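Local coordinates for protein DNA polymerase (Pyrobaculum calidifontis, PDB 5MDN) that probably catalyses template-directed DNA synthesis as a family B DNA polymerase, adding deoxyribonucleotides to a growing strand with release of diphosphate, at residues M1-T9 against R20-V31; M117-C128 against I352-L362. One frame throughout, in Å; residues are numbered along the deposited sequence.

Contact 1 of 2, residues M1-T9 against R20-V31; sequences MRFWPLDAT and RVFGVDGEGRRV. With MG (magnesium ion), chain C.
D7 and F22 pair by their backbones: F22 N donates to D7 O at 2.7 Å. F22 O takes two donors in return, L6 N at 2.7 Å and D7 N at a longer 3.3 Å. The side chain of D7 turns elsewhere: OD1 binds the magnesium ion at 2.5 Å, and G272 N bonds OD2. D363 completes the protein part of this metal site. T9 and R20 form the next hydrogen-bonded pair. At the other end, R2 NH2 reaches G26 O at 3.1 Å, in the guanidinium plane and on a carbonyl lone pair. This is an antiparallel hairpin, strands 5-12 and 17-24, at the margin of a mixed sheet. L6 and D7 both face F22, which makes a classic beta bulge. Beyond it a type I turn, D25 to G28, leads to the third strand. The F3 ring runs back beside G23, which has no side chain, because chi1 of 180° sets CG opposite the backbone N. F3 CZ and CE1 lie against the backbone of V21 to G23, with V21 O at the ring edge. V21 CG1 meets F3 CE2 at 3.5 Å, and V31 CG2 comes to F3 CE1 at 3.6 Å. The F22 ring offers its edge to T9 OG1.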
# COMPACT_ATOMS: atom_id res chain seq x y z
N MET A 1 8.26 -24.28 -22.85
CA MET A 1 8.26 -24.36 -21.40
C MET A 1 7.24 -23.39 -20.79
O MET A 1 6.81 -22.44 -21.45
CB MET A 1 9.66 -24.08 -20.84
CG MET A 1 10.19 -22.68 -21.12
SD MET A 1 11.76 -22.34 -20.29
CE MET A 1 11.22 -22.20 -18.59
N ARG A 2 6.87 -23.63 -19.53
CA ARG A 2 6.00 -22.75 -18.75
C ARG A 2 6.82 -22.21 -17.58
O ARG A 2 7.58 -22.95 -16.95
CB ARG A 2 4.75 -23.52 -18.28
CG ARG A 2 5.09 -24.83 -17.58
CD ARG A 2 3.88 -25.66 -17.18
NE ARG A 2 4.24 -26.68 -16.20
CZ ARG A 2 3.37 -27.37 -15.47
NH1 ARG A 2 2.07 -27.16 -15.63
NH2 ARG A 2 3.79 -28.28 -14.60
N PHE A 3 6.67 -20.91 -17.29
CA PHE A 3 7.76 -20.18 -16.65
C PHE A 3 7.41 -19.56 -15.30
O PHE A 3 8.20 -19.71 -14.36
CB PHE A 3 8.29 -19.09 -17.58
CG PHE A 3 9.41 -18.30 -16.99
CD1 PHE A 3 10.48 -18.95 -16.40
CD2 PHE A 3 9.39 -16.92 -17.01
CE1 PHE A 3 11.52 -18.23 -15.85
CE2 PHE A 3 10.42 -16.20 -16.46
CZ PHE A 3 11.49 -16.85 -15.88
N TRP A 4 6.30 -18.82 -15.18
CA TRP A 4 5.95 -18.15 -13.92
C TRP A 4 7.02 -17.18 -13.45
O TRP A 4 7.95 -17.59 -12.74
CB TRP A 4 5.68 -19.18 -12.82
CG TRP A 4 5.21 -18.56 -11.53
CD1 TRP A 4 6.00 -18.08 -10.52
CD2 TRP A 4 3.86 -18.35 -11.12
NE1 TRP A 4 5.22 -17.59 -9.50
CE2 TRP A 4 3.91 -17.74 -9.84
CE3 TRP A 4 2.62 -18.62 -11.69
CZ2 TRP A 4 2.75 -17.40 -9.14
CZ3 TRP A 4 1.48 -18.28 -11.00
CH2 TRP A 4 1.55 -17.67 -9.74
N PRO A 5 6.92 -15.89 -13.77
CA PRO A 5 8.00 -14.95 -13.42
C PRO A 5 7.87 -14.46 -11.98
O PRO A 5 6.79 -14.10 -11.52
CB PRO A 5 7.80 -13.79 -14.41
CG PRO A 5 6.90 -14.34 -15.48
CD PRO A 5 6.01 -15.30 -14.76
N LEU A 6 9.00 -14.47 -11.26
CA LEU A 6 9.11 -13.87 -9.93
C LEU A 6 9.65 -12.44 -9.98
O LEU A 6 9.04 -11.52 -9.42
CB LEU A 6 10.01 -14.73 -9.03
CG LEU A 6 9.36 -15.79 -8.15
CD1 LEU A 6 10.43 -16.68 -7.54
CD2 LEU A 6 8.53 -15.13 -7.05
N ASP A 7 10.80 -12.25 -10.63
CA ASP A 7 11.50 -10.97 -10.62
C ASP A 7 12.08 -10.71 -12.00
O ASP A 7 12.37 -11.64 -12.76
CB ASP A 7 12.61 -10.96 -9.57
CG ASP A 7 13.16 -9.57 -9.32
OD1 ASP A 7 12.47 -8.59 -9.66
OD2 ASP A 7 14.28 -9.47 -8.77
N ALA A 8 12.23 -9.43 -12.33
CA ALA A 8 12.80 -9.01 -13.60
C ALA A 8 13.83 -7.91 -13.38
O ALA A 8 13.61 -7.01 -12.57
CB ALA A 8 11.71 -8.53 -14.57
N THR A 9 14.94 -7.99 -14.11
CA THR A 9 16.02 -7.01 -14.03
C THR A 9 16.55 -6.76 -15.43
O THR A 9 16.06 -7.33 -16.41
CB THR A 9 17.17 -7.50 -13.12
OG1 THR A 9 17.77 -8.66 -13.69
CG2 THR A 9 16.66 -7.82 -11.71
N ARG A 20 16.52 -9.65 -18.10
CA ARG A 20 16.51 -10.92 -17.39
C ARG A 20 15.19 -11.09 -16.64
O ARG A 20 14.68 -10.13 -16.05
CB ARG A 20 17.68 -11.02 -16.41
CG ARG A 20 19.04 -10.78 -17.04
CD ARG A 20 20.14 -11.46 -16.24
NE ARG A 20 21.44 -11.35 -16.89
CZ ARG A 20 22.33 -10.40 -16.63
NH1 ARG A 20 22.06 -9.48 -15.72
NH2 ARG A 20 23.49 -10.38 -17.27
N VAL A 21 14.64 -12.30 -16.68
CA VAL A 21 13.41 -12.64 -15.96
C VAL A 21 13.65 -13.93 -15.19
O VAL A 21 13.98 -14.96 -15.79
CB VAL A 21 12.21 -12.79 -16.91
CG1 VAL A 21 10.91 -12.78 -16.12
CG2 VAL A 21 12.19 -11.69 -17.96
N PHE A 22 13.49 -13.87 -13.87
CA PHE A 22 13.70 -15.02 -13.00
C PHE A 22 12.36 -15.65 -12.64
O PHE A 22 11.39 -14.94 -12.36
CB PHE A 22 14.44 -14.60 -11.72
CG PHE A 22 15.75 -13.90 -11.97
CD1 PHE A 22 15.79 -12.54 -12.24
CD2 PHE A 22 16.94 -14.60 -11.93
CE1 PHE A 22 16.99 -11.90 -12.47
CE2 PHE A 22 18.15 -13.97 -12.16
CZ PHE A 22 18.17 -12.61 -12.43
N GLY A 23 12.31 -16.97 -12.64
CA GLY A 23 11.05 -17.65 -12.41
C GLY A 23 11.22 -19.13 -12.12
O GLY A 23 12.32 -19.59 -11.81
N VAL A 24 10.11 -19.85 -12.22
CA VAL A 24 10.02 -21.26 -11.81
C VAL A 24 9.43 -22.05 -12.97
O VAL A 24 8.22 -21.99 -13.22
CB VAL A 24 9.16 -21.43 -10.55
CG1 VAL A 24 9.02 -22.91 -10.21
CG2 VAL A 24 9.76 -20.66 -9.38
N ASP A 25 10.27 -22.83 -13.65
CA ASP A 25 9.84 -23.54 -14.85
C ASP A 25 8.79 -24.61 -14.50
O ASP A 25 8.44 -24.83 -13.34
CB ASP A 25 11.03 -24.17 -15.56
CG ASP A 25 11.66 -25.30 -14.78
OD1 ASP A 25 11.33 -25.46 -13.58
OD2 ASP A 25 12.48 -26.03 -15.37
N GLY A 26 8.29 -25.27 -15.54
CA GLY A 26 7.27 -26.29 -15.37
C GLY A 26 7.71 -27.49 -14.56
O GLY A 26 6.85 -28.19 -14.00
N GLU A 27 9.01 -27.76 -14.49
CA GLU A 27 9.52 -28.88 -13.71
C GLU A 27 9.93 -28.47 -12.30
O GLU A 27 10.54 -29.27 -11.59
CB GLU A 27 10.69 -29.53 -14.44
CG GLU A 27 10.33 -29.98 -15.86
CD GLU A 27 11.43 -30.81 -16.51
OE1 GLU A 27 11.86 -31.81 -15.90
OE2 GLU A 27 11.85 -30.46 -17.63
N GLY A 28 9.60 -27.25 -11.88
CA GLY A 28 9.77 -26.85 -10.50
C GLY A 28 11.19 -26.52 -10.09
O GLY A 28 11.58 -26.81 -8.95
N ARG A 29 11.97 -25.91 -10.98
CA ARG A 29 13.32 -25.47 -10.66
C ARG A 29 13.50 -24.03 -11.11
O ARG A 29 12.93 -23.59 -12.11
CB ARG A 29 14.38 -26.36 -11.32
CG ARG A 29 14.12 -26.59 -12.79
CD ARG A 29 15.27 -27.27 -13.50
NE ARG A 29 15.22 -26.98 -14.93
CZ ARG A 29 16.28 -26.79 -15.70
NH1 ARG A 29 17.50 -26.88 -15.18
NH2 ARG A 29 16.13 -26.53 -17.00
N ARG A 30 14.31 -23.29 -10.35
CA ARG A 30 14.44 -21.85 -10.54
C ARG A 30 15.41 -21.58 -11.69
O ARG A 30 16.57 -22.01 -11.64
CB ARG A 30 14.91 -21.17 -9.26
CG ARG A 30 13.83 -20.98 -8.20
CD ARG A 30 13.46 -22.29 -7.51
NE ARG A 30 12.38 -22.13 -6.54
CZ ARG A 30 11.18 -22.70 -6.64
NH1 ARG A 30 10.91 -23.47 -7.68
NH2 ARG A 30 10.26 -22.49 -5.71
N VAL A 31 14.95 -20.85 -12.71
CA VAL A 31 15.73 -20.57 -13.90
C VAL A 31 15.62 -19.07 -14.20
O VAL A 31 14.90 -18.33 -13.54
CB VAL A 31 15.26 -21.39 -15.13
CG1 VAL A 31 15.32 -22.88 -14.82
CG2 VAL A 31 13.86 -20.97 -15.54
MG MG C . 12.89 -6.39 -8.52

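Contact 2 of 2, residues M117-C128 against I352-L362; sequences MRYMIDKGVVPC and IQLSSVSGLPL
The ring of P127 sets its CG against two backbone carbonyl oxygens, G359 O and L360 O, each 3.4 Å from that carbon. Its CB lies beside S355 OG. On the second proline, P361, the ring meets two methionines of helix 115-123: M117 SD comes to P361 CD at 3.9 Å, and M120 CE reaches P361 CG at 4.2 Å. M117 bends twice, at chi2 -61° and chi3 -59°. This folds CE round to L360 CD2, 3.7 Å away, and the two side chains cross at about a right angle. A Schellman motif with G124 as its C-prime residue ends the helix, and the chain then runs on to P127 and C128. C128 lies at the last turns of helix 326-356. Its CB touches I352 CG2 at 3.7 Å, and its SG lies near L362 CD2. S356 CA makes a CH...O contact to P127 O. S356 OG turns back to Q353 O of its own helix at 2.9 Å. Methionine, proline, leucine and C128 thus pack together, with carbon atoms set against carbonyl oxygens. The contact depends on shape and close fit more than on directed bonds, and it places P361 close to the metal-binding D363.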
# COMPACT_ATOMS: atom_id res chain seq x y z
N MET A 117 9.74 -2.92 -17.37
CA MET A 117 8.29 -2.92 -17.50
C MET A 117 7.87 -2.76 -18.96
O MET A 117 6.87 -3.35 -19.39
CB MET A 117 7.68 -1.81 -16.65
CG MET A 117 7.73 -2.07 -15.15
SD MET A 117 6.84 -3.55 -14.66
CE MET A 117 5.19 -3.17 -15.25
N ARG A 118 8.61 -1.95 -19.72
CA ARG A 118 8.38 -1.84 -21.16
C ARG A 118 8.45 -3.21 -21.83
O ARG A 118 7.62 -3.55 -22.68
CB ARG A 118 9.41 -0.89 -21.77
CG ARG A 118 9.23 -0.61 -23.25
CD ARG A 118 8.19 0.48 -23.51
NE ARG A 118 6.85 -0.06 -23.65
CZ ARG A 118 5.77 0.70 -23.85
NH1 ARG A 118 5.89 2.01 -23.93
NH2 ARG A 118 4.58 0.13 -23.97
N TYR A 119 9.46 -4.01 -21.47
CA TYR A 119 9.63 -5.32 -22.08
C TYR A 119 8.45 -6.24 -21.79
O TYR A 119 7.89 -6.86 -22.70
CB TYR A 119 10.93 -5.96 -21.59
CG TYR A 119 11.17 -7.35 -22.13
CD1 TYR A 119 11.75 -7.54 -23.38
CD2 TYR A 119 10.81 -8.47 -21.40
CE1 TYR A 119 11.96 -8.82 -23.87
CE2 TYR A 119 11.01 -9.74 -21.88
CZ TYR A 119 11.59 -9.91 -23.12
OH TYR A 119 11.80 -11.18 -23.61
N MET A 120 8.05 -6.33 -20.52
CA MET A 120 6.98 -7.26 -20.15
C MET A 120 5.65 -6.83 -20.76
O MET A 120 4.84 -7.68 -21.14
CB MET A 120 6.88 -7.38 -18.63
CG MET A 120 8.07 -8.08 -18.00
SD MET A 120 7.85 -8.48 -16.25
CE MET A 120 7.36 -6.89 -15.60
N ILE A 121 5.40 -5.52 -20.84
CA ILE A 121 4.19 -5.03 -21.49
C ILE A 121 4.19 -5.41 -22.97
O ILE A 121 3.21 -5.98 -23.48
CB ILE A 121 4.06 -3.51 -21.31
CG1 ILE A 121 3.63 -3.18 -19.87
CG2 ILE A 121 3.08 -2.92 -22.31
CD1 ILE A 121 3.61 -1.70 -19.56
N ASP A 122 5.28 -5.11 -23.68
CA ASP A 122 5.30 -5.32 -25.12
C ASP A 122 5.29 -6.81 -25.48
O ASP A 122 4.65 -7.21 -26.45
CB ASP A 122 6.53 -4.64 -25.73
CG ASP A 122 6.42 -3.13 -25.71
OD1 ASP A 122 5.62 -2.60 -24.91
OD2 ASP A 122 7.14 -2.47 -26.49
N LYS A 123 5.99 -7.63 -24.70
CA LYS A 123 6.05 -9.06 -24.96
C LYS A 123 4.94 -9.84 -24.29
O LYS A 123 4.83 -11.06 -24.51
CB LYS A 123 7.41 -9.62 -24.52
CG LYS A 123 8.60 -8.91 -25.16
CD LYS A 123 8.62 -9.12 -26.66
CE LYS A 123 9.69 -8.28 -27.32
NZ LYS A 123 9.62 -8.34 -28.81
N GLY A 124 4.10 -9.19 -23.49
CA GLY A 124 3.02 -9.87 -22.81
C GLY A 124 3.45 -10.76 -21.67
O GLY A 124 2.77 -11.74 -21.36
N VAL A 125 4.57 -10.44 -21.03
CA VAL A 125 5.03 -11.20 -19.87
C VAL A 125 4.24 -10.74 -18.65
O VAL A 125 4.31 -9.57 -18.26
CB VAL A 125 6.54 -11.01 -19.65
CG1 VAL A 125 7.01 -11.86 -18.48
CG2 VAL A 125 7.31 -11.35 -20.91
N VAL A 126 3.50 -11.66 -18.05
CA VAL A 126 2.67 -11.37 -16.89
C VAL A 126 3.33 -11.99 -15.67
O VAL A 126 3.57 -13.21 -15.65
CB VAL A 126 1.23 -11.88 -17.07
CG1 VAL A 126 0.48 -10.99 -18.05
CG2 VAL A 126 1.21 -13.32 -17.57
N PRO A 127 3.68 -11.21 -14.65
CA PRO A 127 4.32 -11.79 -13.46
C PRO A 127 3.32 -12.59 -12.63
O PRO A 127 2.11 -12.33 -12.65
CB PRO A 127 4.82 -10.56 -12.69
CG PRO A 127 3.92 -9.45 -13.12
CD PRO A 127 3.50 -9.75 -14.53
N CYS A 128 3.84 -13.57 -11.90
CA CYS A 128 3.03 -14.44 -11.05
C CYS A 128 1.91 -15.10 -11.86
O CYS A 128 0.76 -15.16 -11.43
CB CYS A 128 2.47 -13.67 -9.86
SG CYS A 128 3.71 -12.97 -8.76
N ILE A 352 -0.12 -12.09 -4.81
CA ILE A 352 0.31 -12.81 -6.00
C ILE A 352 -0.71 -12.63 -7.12
O ILE A 352 -0.35 -12.41 -8.29
CB ILE A 352 0.55 -14.29 -5.68
CG1 ILE A 352 1.79 -14.44 -4.78
CG2 ILE A 352 0.71 -15.11 -6.95
CD1 ILE A 352 2.06 -15.86 -4.35
N GLN A 353 -2.00 -12.72 -6.79
CA GLN A 353 -3.03 -12.52 -7.80
C GLN A 353 -3.11 -11.06 -8.22
O GLN A 353 -3.29 -10.75 -9.41
CB GLN A 353 -4.38 -13.01 -7.28
CG GLN A 353 -4.42 -14.49 -6.94
CD GLN A 353 -4.06 -15.37 -8.12
OE1 GLN A 353 -4.48 -15.11 -9.25
NE2 GLN A 353 -3.29 -16.42 -7.87
N LEU A 354 -2.98 -10.14 -7.26
CA LEU A 354 -2.94 -8.72 -7.59
C LEU A 354 -1.71 -8.37 -8.43
O LEU A 354 -1.68 -7.30 -9.04
CB LEU A 354 -2.97 -7.88 -6.31
CG LEU A 354 -3.25 -6.38 -6.48
CD1 LEU A 354 -4.62 -6.17 -7.11
CD2 LEU A 354 -3.16 -5.66 -5.14
N SER A 355 -0.70 -9.24 -8.44
CA SER A 355 0.46 -9.03 -9.30
C SER A 355 0.20 -9.50 -10.73
O SER A 355 0.65 -8.87 -11.69
CB SER A 355 1.68 -9.75 -8.72
OG SER A 355 2.78 -9.68 -9.61
N SER A 356 -0.52 -10.62 -10.89
CA SER A 356 -0.82 -11.12 -12.23
C SER A 356 -1.89 -10.25 -12.89
O SER A 356 -1.84 -10.02 -14.10
CB SER A 356 -1.27 -12.58 -12.16
OG SER A 356 -2.43 -12.73 -11.37
N VAL A 357 -2.85 -9.76 -12.11
CA VAL A 357 -3.61 -8.59 -12.52
C VAL A 357 -2.72 -7.36 -12.37
O VAL A 357 -1.69 -7.39 -11.68
CB VAL A 357 -4.91 -8.47 -11.71
CG1 VAL A 357 -5.86 -7.48 -12.36
CG2 VAL A 357 -5.56 -9.83 -11.55
N SER A 358 -3.08 -6.28 -13.07
CA SER A 358 -2.34 -5.03 -13.03
C SER A 358 -0.97 -5.17 -13.68
O SER A 358 -0.58 -4.33 -14.51
CB SER A 358 -2.21 -4.51 -11.59
OG SER A 358 -1.06 -5.06 -10.96
N GLY A 359 -0.22 -6.21 -13.32
CA GLY A 359 0.99 -6.57 -14.02
C GLY A 359 2.30 -6.14 -13.40
O GLY A 359 3.34 -6.28 -14.05
N LEU A 360 2.29 -5.62 -12.17
CA LEU A 360 3.54 -5.28 -11.52
C LEU A 360 4.15 -6.51 -10.84
O LEU A 360 3.44 -7.42 -10.41
CB LEU A 360 3.32 -4.18 -10.48
CG LEU A 360 3.04 -2.78 -11.00
CD1 LEU A 360 2.65 -1.85 -9.86
CD2 LEU A 360 4.25 -2.23 -11.75
N PRO A 361 5.48 -6.57 -10.75
CA PRO A 361 6.13 -7.69 -10.05
C PRO A 361 5.78 -7.70 -8.57
O PRO A 361 5.30 -6.71 -8.00
CB PRO A 361 7.62 -7.44 -10.27
CG PRO A 361 7.70 -6.50 -11.44
CD PRO A 361 6.47 -5.66 -11.37
N LEU A 362 6.01 -8.85 -7.94
CA LEU A 362 5.55 -9.08 -6.58
C LEU A 362 6.20 -8.12 -5.59
O LEU A 362 5.58 -7.72 -4.60
CB LEU A 362 5.81 -10.53 -6.18
CG LEU A 362 5.10 -11.09 -4.95
CD1 LEU A 362 3.65 -10.65 -4.92
CD2 LEU A 362 5.19 -12.61 -4.95

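In the fold
From the N terminus, contact 1 comes first. It closes the short hairpin of strands 5-12 and 17-24, and continues into the third strand. Contact 2 opens only later, at 117, so the two are in series and neither nests in nor crosses the other. Contact 2 closes a loop of 223 residues, which holds most of the exonuclease domain, and returns the chain to its early part. The contacts touch directly: P5 O and C128 N, 3.0 Å apart, probably form a hydrogen bond, and W4 packs on C128 and I352. The two contacts thus join the N-terminal sheet to helix 115-123 and the end of helix 326-356. D7 and D363, which follows contact 2 at once, share the magnesium ion.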